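Local coordinates for protein probable fimbrial chaperone YadV (Escherichia coli K-12, PDB 5GHU) that probably acts as a periplasmic chaperone that helps pilin subunits fold and assemble into fimbriae through the chaperone-usher pathway, at residues I3-T8 with V21-K26; L32-L37 with N91-P96; A55-S60 with Q68-M73. All blocks are in the same frame, centred on the assembly; numbering follows the deposited sequence. Where two conformers were deposited one is given.

Interaction 1: residues I3-T8 with V21-K26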
loop_
_atom_site.group_PDB
_atom_site.type_symbol
_atom_site.label_atom_id
_atom_site.label_comp_id
_atom_site.label_asym_id
_atom_site.label_seq_id
_atom_site.Cartn_x
_atom_site.Cartn_y
_atom_site.Cartn_z
ATOM N N ILE A 3 7.580 -4.689 17.636
ATOM C CA ILE A 3 8.078 -5.249 16.387
ATOM C C ILE A 3 7.968 -4.248 15.259
ATOM O O ILE A 3 6.907 -3.684 15.009
ATOM C CB ILE A 3 7.325 -6.536 16.001
ATOM C CG1 ILE A 3 7.355 -7.522 17.175
ATOM C CG2 ILE A 3 7.935 -7.142 14.753
ATOM C CD1 ILE A 3 8.793 -7.938 17.623
ATOM N N VAL A 4 9.087 -4.021 14.596
ATOM C CA VAL A 4 9.185 -3.118 13.459
ATOM C C VAL A 4 9.507 -3.888 12.189
ATOM O O VAL A 4 10.397 -4.735 12.177
ATOM C CB VAL A 4 10.262 -2.048 13.717
ATOM C CG1 VAL A 4 10.411 -1.148 12.508
ATOM C CG2 VAL A 4 9.876 -1.250 14.951
ATOM N N ILE A 5 8.761 -3.601 11.114
ATOM C CA ILE A 5 8.999 -4.181 9.829
ATOM C C ILE A 5 9.933 -3.266 9.045
ATOM O O ILE A 5 9.734 -2.046 9.023
ATOM C CB ILE A 5 7.664 -4.368 9.045
ATOM C CG1 ILE A 5 6.678 -5.201 9.843
ATOM C CG2 ILE A 5 7.934 -4.996 7.662
ATOM C CD1 ILE A 5 5.231 -5.133 9.198
ATOM N N SER A 6 10.939 -3.834 8.388
ATOM C CA SER A 6 11.852 -3.016 7.565
ATOM C C SER A 6 11.165 -2.736 6.244
ATOM O O SER A 6 10.949 -3.629 5.448
ATOM C CB SER A 6 13.165 -3.721 7.336
ATOM O OG SER A 6 13.840 -3.903 8.590
ATOM N N GLY A 7 10.762 -1.494 6.033
ATOM C CA GLY A 7 10.087 -1.173 4.789
ATOM C C GLY A 7 8.609 -0.935 5.006
ATOM O O GLY A 7 8.015 -1.524 5.916
ATOM N N THR A 8 8.013 -0.079 4.182
ATOM C CA THR A 8 6.608 0.217 4.344
ATOM C C THR A 8 5.760 -0.497 3.303
ATOM O O THR A 8 4.529 -0.438 3.372
ATOM C CB THR A 8 6.318 1.717 4.263
ATOM O OG1 THR A 8 6.722 2.208 2.977
ATOM C CG2 THR A 8 7.034 2.453 5.374
ATOM N N VAL A 21 11.432 -10.411 4.090
ATOM C CA VAL A 21 11.051 -9.199 4.813
ATOM C C VAL A 21 11.664 -9.309 6.192
ATOM O O VAL A 21 11.571 -10.356 6.814
ATOM C CB VAL A 21 9.521 -9.072 4.959
ATOM C CG1 VAL A 21 9.168 -7.866 5.820
ATOM C CG2 VAL A 21 8.894 -8.936 3.582
ATOM N N ARG A 22 12.235 -8.226 6.697
ATOM C CA ARG A 22 12.894 -8.298 8.002
ATOM C C ARG A 22 12.054 -7.680 9.124
ATOM O O ARG A 22 11.466 -6.601 8.958
ATOM C CB ARG A 22 14.239 -7.586 7.907
ATOM C CG ARG A 22 15.022 -7.569 9.191
ATOM C CD ARG A 22 15.542 -8.955 9.558
ATOM N NE ARG A 22 16.322 -8.875 10.794
ATOM C CZ ARG A 22 17.131 -9.844 11.233
ATOM N NH1 ARG A 22 17.811 -9.702 12.371
ATOM N NH2 ARG A 22 17.226 -10.980 10.540
ATOM N N LEU A 23 11.982 -8.409 10.233
ATOM C CA LEU A 23 11.385 -7.942 11.492
ATOM C C LEU A 23 12.484 -7.683 12.529
ATOM O O LEU A 23 13.462 -8.461 12.647
ATOM C CB LEU A 23 10.429 -8.984 12.045
ATOM C CG LEU A 23 9.393 -9.478 11.028
ATOM C CD1 LEU A 23 8.513 -10.516 11.725
ATOM C CD2 LEU A 23 8.532 -8.310 10.459
ATOM N N GLU A 24 12.277 -6.655 13.355
ATOM C CA GLU A 24 13.173 -6.382 14.482
ATOM C C GLU A 24 12.343 -6.110 15.714
ATOM O O GLU A 24 11.352 -5.395 15.633
ATOM C CB GLU A 24 14.046 -5.176 14.220
ATOM C CG GLU A 24 14.996 -5.360 13.044
ATOM C CD GLU A 24 16.178 -6.289 13.400
ATOM O OE1 GLU A 24 16.525 -6.392 14.590
ATOM O OE2 GLU A 24 16.740 -6.914 12.479
ATOM N N ASN A 25 12.774 -6.644 16.844
ATOM C CA ASN A 25 12.143 -6.367 18.135
ATOM C C ASN A 25 12.896 -5.235 18.814
ATOM O O ASN A 25 13.973 -5.441 19.363
ATOM C CB ASN A 25 12.121 -7.625 18.995
ATOM C CG ASN A 25 11.401 -7.416 20.324
ATOM O OD1 ASN A 25 11.024 -6.288 20.663
ATOM N ND2 ASN A 25 11.243 -8.497 21.096
ATOM N N LYS A 26 12.342 -4.031 18.752
ATOM C CA LYS A 26 12.973 -2.848 19.336
ATOM C C LYS A 26 12.691 -2.731 20.829
ATOM O O LYS A 26 13.210 -1.828 21.477
ATOM C CB LYS A 26 12.489 -1.571 18.641
ATOM C CG LYS A 26 12.705 -1.531 17.128
ATOM C CD LYS A 26 14.184 -1.535 16.749
ATOM C CE LYS A 26 14.877 -0.241 17.180
ATOM N NZ LYS A 26 16.356 -0.235 16.936
HETATM O O HOH W 1 12.264 -5.947 4.955
#
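In the immunoglobulin-like N-terminal domain of this PapD-family chaperone, strand 3-5 pairs antiparallel with strand 19-25, so that Ile3 faces Asn25, Val4 faces Glu24 and Ile5 faces Leu23. Val4 and Glu24 form the hydrogen-bonded pair: Val4 N donates to Glu24 O at 2.8 Å, nearly straight at 173°, and Glu24 N returns a bond to Val4 O. Two residues on, Ser6 N donates to Arg22 O at 2.9 Å, and a water then bridges Ser6 O and Arg22 N where the strands part. The face carrying Ile3, Ile5 and Leu23 turns into the domain, toward Val33 and Val92. There Ile5 is held by both branches, CG2 against Val21 CG1 at 3.6 Å and CG1 beside Leu23 CD2 at 3.7 Å. Ile3 bends at chi2 (-59°), which lays CD1 on Asn25 CB at 3.6 Å; the amide of Asn25 is tied to the backbone of Ile62, Gly27 and Asn29. Val4 points to the other face, its CG2 on Lys26 CG. Within strand 19-25, Arg22 makes a side-on salt bridge to Glu24 through NE and NH1, both reaching the single oxygen OE2 from the same face of the carboxylate, with NE to OE2 just 2.6 Å.

Interaction 2: residues L32-L37 with N91-P96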
loop_
_atom_site.group_PDB
_atom_site.type_symbol
_atom_site.label_atom_id
_atom_site.label_comp_id
_atom_site.label_asym_id
_atom_site.label_seq_id
_atom_site.Cartn_x
_atom_site.Cartn_y
_atom_site.Cartn_z
ATOM N N LEU A 32 6.386 -13.380 21.093
ATOM C CA LEU A 32 5.940 -14.346 20.088
ATOM C C LEU A 32 5.393 -13.530 18.947
ATOM O O LEU A 32 4.600 -12.634 19.190
ATOM C CB LEU A 32 4.867 -15.287 20.649
ATOM C CG LEU A 32 5.502 -15.999 21.833
ATOM C CD1 LEU A 32 4.469 -16.845 22.591
ATOM C CD2 LEU A 32 6.668 -16.831 21.337
ATOM N N VAL A 33 5.818 -13.822 17.717
ATOM C CA VAL A 33 5.393 -13.037 16.574
ATOM C C VAL A 33 4.861 -13.895 15.431
ATOM O O VAL A 33 5.527 -14.807 14.961
ATOM C CB VAL A 33 6.584 -12.205 16.063
ATOM C CG1 VAL A 33 6.158 -11.303 14.872
ATOM C CG2 VAL A 33 7.159 -11.404 17.233
ATOM N N GLN A 34 3.664 -13.578 14.963
ATOM C CA GLN A 34 3.060 -14.301 13.846
ATOM C C GLN A 34 3.120 -13.438 12.602
ATOM O O GLN A 34 2.849 -12.240 12.687
ATOM C CB GLN A 34 1.596 -14.644 14.122
ATOM C CG GLN A 34 1.408 -15.636 15.197
ATOM C CD GLN A 34 -0.022 -16.082 15.242
ATOM O OE1 GLN A 34 -0.777 -15.698 16.133
ATOM N NE2 GLN A 34 -0.392 -16.929 14.305
ATOM N N SER A 35 3.439 -14.063 11.475
ATOM C CA SER A 35 3.567 -13.387 10.192
ATOM C C SER A 35 2.679 -14.122 9.204
ATOM O O SER A 35 2.734 -15.353 9.136
ATOM C CB SER A 35 5.022 -13.404 9.683
ATOM O OG SER A 35 5.898 -12.838 10.638
ATOM N N TRP A 36 1.896 -13.394 8.421
ATOM C CA TRP A 36 1.147 -14.040 7.359
ATOM C C TRP A 36 0.720 -13.061 6.291
ATOM O O TRP A 36 0.753 -11.828 6.493
ATOM C CB TRP A 36 -0.087 -14.767 7.942
ATOM C CG TRP A 36 -1.247 -13.837 8.347
ATOM C CD1 TRP A 36 -2.308 -13.460 7.565
ATOM C CD2 TRP A 36 -1.453 -13.197 9.624
ATOM N NE1 TRP A 36 -3.154 -12.615 8.266
ATOM C CE2 TRP A 36 -2.661 -12.458 9.535
ATOM C CE3 TRP A 36 -0.745 -13.184 10.829
ATOM C CZ2 TRP A 36 -3.144 -11.689 10.581
ATOM C CZ3 TRP A 36 -1.248 -12.442 11.884
ATOM C CH2 TRP A 36 -2.458 -11.713 11.755
ATOM N N LEU A 37 0.295 -13.614 5.151
ATOM C CA LEU A 37 -0.279 -12.828 4.065
ATOM C C LEU A 37 -1.776 -13.091 3.935
ATOM O O LEU A 37 -2.242 -14.245 3.993
ATOM C CB LEU A 37 0.410 -13.157 2.745
ATOM C CG LEU A 37 1.826 -12.574 2.631
ATOM C CD1 LEU A 37 2.710 -13.403 1.723
ATOM C CD2 LEU A 37 1.741 -11.190 2.113
ATOM N N ASN A 91 0.966 -9.268 7.266
ATOM C CA ASN A 91 0.596 -9.020 8.655
ATOM C C ASN A 91 1.602 -9.527 9.631
ATOM O O ASN A 91 2.109 -10.639 9.462
ATOM C CB ASN A 91 -0.718 -9.736 9.003
ATOM C CG ASN A 91 -1.899 -9.242 8.184
ATOM O OD1 ASN A 91 -2.712 -8.496 8.688
ATOM N ND2 ASN A 91 -1.996 -9.663 6.935
ATOM N N VAL A 92 1.809 -8.747 10.691
ATOM C CA VAL A 92 2.627 -9.104 11.830
ATOM C C VAL A 92 1.843 -8.885 13.107
ATOM O O VAL A 92 1.328 -7.796 13.341
ATOM C CB VAL A 92 3.894 -8.255 11.813
ATOM C CG1 VAL A 92 4.696 -8.485 13.059
ATOM C CG2 VAL A 92 4.653 -8.602 10.539
ATOM N N LEU A 93 1.744 -9.926 13.922
ATOM C CA LEU A 93 0.971 -9.856 15.169
ATOM C C LEU A 93 1.895 -10.228 16.321
ATOM O O LEU A 93 2.472 -11.295 16.296
ATOM C CB LEU A 93 -0.258 -10.808 15.076
ATOM C CG LEU A 93 -1.255 -10.986 16.235
ATOM C CD1 LEU A 93 -0.744 -11.931 17.322
ATOM C CD2 LEU A 93 -1.549 -9.651 16.826
ATOM N N GLU A 94 2.065 -9.363 17.321
ATOM C CA GLU A 94 2.987 -9.696 18.426
ATOM C C GLU A 94 2.186 -9.998 19.681
ATOM O O GLU A 94 1.094 -9.498 19.864
ATOM C CB GLU A 94 4.004 -8.563 18.678
ATOM C CG GLU A 94 3.443 -7.262 19.257
ATOM C CD GLU A 94 4.393 -6.065 19.097
ATOM O OE1 GLU A 94 5.028 -5.941 18.037
ATOM O OE2 GLU A 94 4.490 -5.232 20.014
ATOM N N VAL A 95 2.755 -10.822 20.545
ATOM C CA VAL A 95 2.136 -11.037 21.852
ATOM C C VAL A 95 3.196 -11.499 22.862
ATOM O O VAL A 95 4.062 -12.342 22.560
ATOM C CB VAL A 95 0.966 -12.011 21.715
ATOM C CG1 VAL A 95 1.434 -13.341 21.127
ATOM C CG2 VAL A 95 0.233 -12.157 23.039
ATOM N N PRO A 96 3.194 -10.874 24.047
ATOM C CA PRO A 96 4.228 -11.199 25.036
ATOM C C PRO A 96 4.011 -12.606 25.596
ATOM O O PRO A 96 2.881 -12.914 25.979
ATOM C CB PRO A 96 4.041 -10.122 26.107
ATOM C CG PRO A 96 2.610 -9.705 25.969
ATOM C CD PRO A 96 2.280 -9.818 24.517
#
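Trp36 lies across Asn91. From CB, its CG sits between the backbone N and the carbonyl carbon (chi1 75°), which folds the indole back over the neighbouring strand. CD2, CE2 and CZ2 lie against Asn91 CB, which sits over the centre of the six-membered ring, 3.4 Å from CE2, in a CH-pi contact 14° off the normal. The Asn91 amide is stacked on the same face, the planes 1° apart. CD1 and NE1 lie near its ND2 without a hydrogen bond to it; NE1 hydrogen-bonds to Asp38 OD2, and Asn91 OD1 accepts from Arg115 NH2. At the far edge CZ3 and CH2 reach Leu93 CB, CZ3 at 3.7 Å. With an alanine here, the Asn91 amide would probably lose its stacking surface and Asp38 its indole partner. The two strands are antiparallel neighbours in the sheet of the immunoglobulin-like domain, doubly hydrogen-bonded at Leu32-Val95, Gln34-Leu93 and Trp36-Asn91; Asn91 N to Trp36 O is 2.7 Å. Gln34 and Leu93 run side by side on the face of the sheet that carries Trp36. The other face bears Val33, Ser35, Val92 and Glu94, with Val33 CG1 against Val92 CG1 at 3.7 Å. Glu94 leads away there to the backbone nitrogens of Asp2 and Ile3.

Interaction 3: residues A55-S60 with Q68-M73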
loop_
_atom_site.group_PDB
_atom_site.type_symbol
_atom_site.label_atom_id
_atom_site.label_comp_id
_atom_site.label_asym_id
_atom_site.label_seq_id
_atom_site.Cartn_x
_atom_site.Cartn_y
_atom_site.Cartn_z
ATOM N N ALA A 55 4.413 -17.689 4.311
ATOM C CA ALA A 55 5.319 -16.798 5.049
ATOM C C ALA A 55 5.961 -17.647 6.100
ATOM O O ALA A 55 5.255 -18.215 6.960
ATOM C CB ALA A 55 4.554 -15.640 5.671
ATOM N N THR A 56 7.283 -17.775 6.051
ATOM C CA THR A 56 7.932 -18.664 6.993
ATOM C C THR A 56 9.159 -18.009 7.620
ATOM O O THR A 56 9.922 -17.311 6.981
ATOM C CB THR A 56 8.314 -19.981 6.329
ATOM O OG1 THR A 56 9.188 -19.708 5.239
ATOM C CG2 THR A 56 7.064 -20.678 5.803
ATOM N N PRO A 57 9.306 -18.208 8.925
ATOM C CA PRO A 57 8.444 -19.002 9.807
ATOM C C PRO A 57 7.153 -18.239 10.129
ATOM O O PRO A 57 7.169 -17.030 10.356
ATOM C CB PRO A 57 9.323 -19.195 11.052
ATOM C CG PRO A 57 10.207 -17.994 11.063
ATOM C CD PRO A 57 10.470 -17.651 9.641
ATOM N N PRO A 58 6.030 -18.951 10.180
ATOM C CA PRO A 58 4.770 -18.272 10.462
ATOM C C PRO A 58 4.680 -17.805 11.908
ATOM O O PRO A 58 3.966 -16.842 12.193
ATOM C CB PRO A 58 3.728 -19.346 10.154
ATOM C CG PRO A 58 4.448 -20.618 10.377
ATOM C CD PRO A 58 5.837 -20.372 9.888
ATOM N N VAL A 59 5.384 -18.491 12.810
ATOM C CA VAL A 59 5.480 -18.056 14.187
ATOM C C VAL A 59 6.926 -18.094 14.626
ATOM O O VAL A 59 7.646 -19.061 14.370
ATOM C CB VAL A 59 4.645 -18.925 15.145
ATOM C CG1 VAL A 59 4.845 -18.423 16.548
ATOM C CG2 VAL A 59 3.191 -18.873 14.760
ATOM N N SER A 60 7.387 -17.015 15.240
ATOM C CA SER A 60 8.723 -17.036 15.797
ATOM C C SER A 60 8.782 -16.336 17.139
ATOM O O SER A 60 7.912 -15.528 17.473
ATOM C CB SER A 60 9.725 -16.404 14.818
ATOM O OG SER A 60 9.183 -15.294 14.161
ATOM N N GLN A 68 14.340 -11.220 12.945
ATOM C CA GLN A 68 13.950 -12.438 12.270
ATOM C C GLN A 68 13.628 -12.067 10.836
ATOM O O GLN A 68 12.851 -11.148 10.595
ATOM C CB GLN A 68 12.700 -13.041 12.932
ATOM C CG GLN A 68 12.120 -14.269 12.228
ATOM C CD GLN A 68 13.078 -15.432 12.257
ATOM O OE1 GLN A 68 13.526 -15.852 13.334
ATOM N NE2 GLN A 68 13.422 -15.950 11.086
ATOM N N THR A 69 14.215 -12.783 9.889
ATOM C CA THR A 69 13.820 -12.633 8.499
ATOM C C THR A 69 12.676 -13.581 8.165
ATOM O O THR A 69 12.733 -14.761 8.489
ATOM C CB THR A 69 14.991 -12.897 7.577
ATOM O OG1 THR A 69 15.974 -11.912 7.859
ATOM C CG2 THR A 69 14.568 -12.729 6.114
ATOM N N ILE A 70 11.641 -13.043 7.492
ATOM C CA ILE A 70 10.495 -13.852 7.078
ATOM C C ILE A 70 10.602 -14.059 5.574
ATOM O O ILE A 70 10.738 -13.110 4.832
ATOM C CB ILE A 70 9.158 -13.168 7.413
ATOM C CG1 ILE A 70 9.107 -12.836 8.911
ATOM C CG2 ILE A 70 7.949 -14.031 6.979
ATOM C CD1 ILE A 70 9.183 -14.047 9.888
ATOM N N LYS A 71 10.483 -15.294 5.127
ATOM C CA LYS A 71 10.562 -15.571 3.705
ATOM C C LYS A 71 9.138 -15.663 3.153
ATOM O O LYS A 71 8.303 -16.449 3.642
ATOM C CB LYS A 71 11.353 -16.881 3.468
ATOM C CG LYS A 71 11.238 -17.425 2.038
ATOM C CD LYS A 71 12.076 -18.676 1.849
ATOM C CE LYS A 71 13.557 -18.334 1.800
ATOM N NZ LYS A 71 14.402 -19.526 1.477
ATOM N N LEU A 72 8.842 -14.858 2.139
ATOM C CA LEU A 72 7.515 -14.875 1.526
ATOM C C LEU A 72 7.641 -15.593 0.207
ATOM O O LEU A 72 8.548 -15.306 -0.575
ATOM C CB LEU A 72 6.977 -13.468 1.315
ATOM C CG LEU A 72 6.990 -12.596 2.557
ATOM C CD1 LEU A 72 6.576 -11.149 2.129
ATOM C CD2 LEU A 72 6.085 -13.176 3.676
ATOM N N MET A 73 6.750 -16.537 -0.046
ATOM C CA MET A 73 6.915 -17.390 -1.211
ATOM C C MET A 73 5.597 -17.602 -1.961
ATOM O O MET A 73 4.617 -18.045 -1.373
ATOM C CB MET A 73 7.498 -18.728 -0.797
ATOM C CG MET A 73 7.833 -19.544 -1.979
ATOM S SD MET A 73 8.699 -21.071 -1.566
ATOM C CE MET A 73 10.147 -20.529 -0.693
HETATM O O HOH W 2 7.569 -19.016 2.757
HETATM O O HOH W 3 13.284 -17.048 6.984
#
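Ala55 and Thr56 pair antiparallel with Leu72 and Lys71; the peptide before Pro57 is cis, and the segments no longer pair beyond it, Ser60 meeting Gln68 by side chain. Thr56 and Lys71 are the hydrogen-bonded pair, Lys71 N to Thr56 O at 2.8 Å (174°) and Thr56 N to Lys71 O at 2.9 Å. One water donates to Lys71 O; a second donates to Thr69 O and only weakly to Thr56 O. On the inner face the methyl of Ala55 presses on Leu72 CD2 at 3.5 Å and lies farther from Ile70 CG2. Ile70, with CD1 turned by chi2 of -62°, crosses Pro57 obliquely, CD1 being 3.6 Å from Pro57 O and 3.8 Å from Pro57 CD. Gln68 and Pro57 approach each other from opposite directions: NE2 lies 3.7 Å from Pro57 CD and donates to Thr69 O at 2.9 Å, a bond within its own strand that fixes the turn of the amide. Nearer its backbone, the Gln68 side chain rests CG against Ser60 OG. The pairing belongs to the hairpin of strands 53-62 and 67-74 in the immunoglobulin-like domain, the first of them interrupted at Pro57-Pro58 by a short loop whose Pro57 ring packs on Gln68 and Ile70.

All three contacts belong to one sheet of the N-terminal domain, and their inward faces meet: Ile3 and Ile5 of interaction 1 pack on Val33 and Val92 of interaction 2, while Ile70 of interaction 3 touches Ser35. Backbone bonds join them too, strand 19-25 to 67-74 and strand 31-38 to 53-62. Along the chain, interaction 3 lies inside the loop closed by interaction 2. All are partly buried, with largely apolar inward faces; interaction 2 has the most buried residues and the most regular pairing, interaction 3 the fewest. Interactions 1 and 3 also bring in waters. The more exposed outward faces differ: an ion pair within strand 19-25, an indole on an amide, a proline against a glutamine.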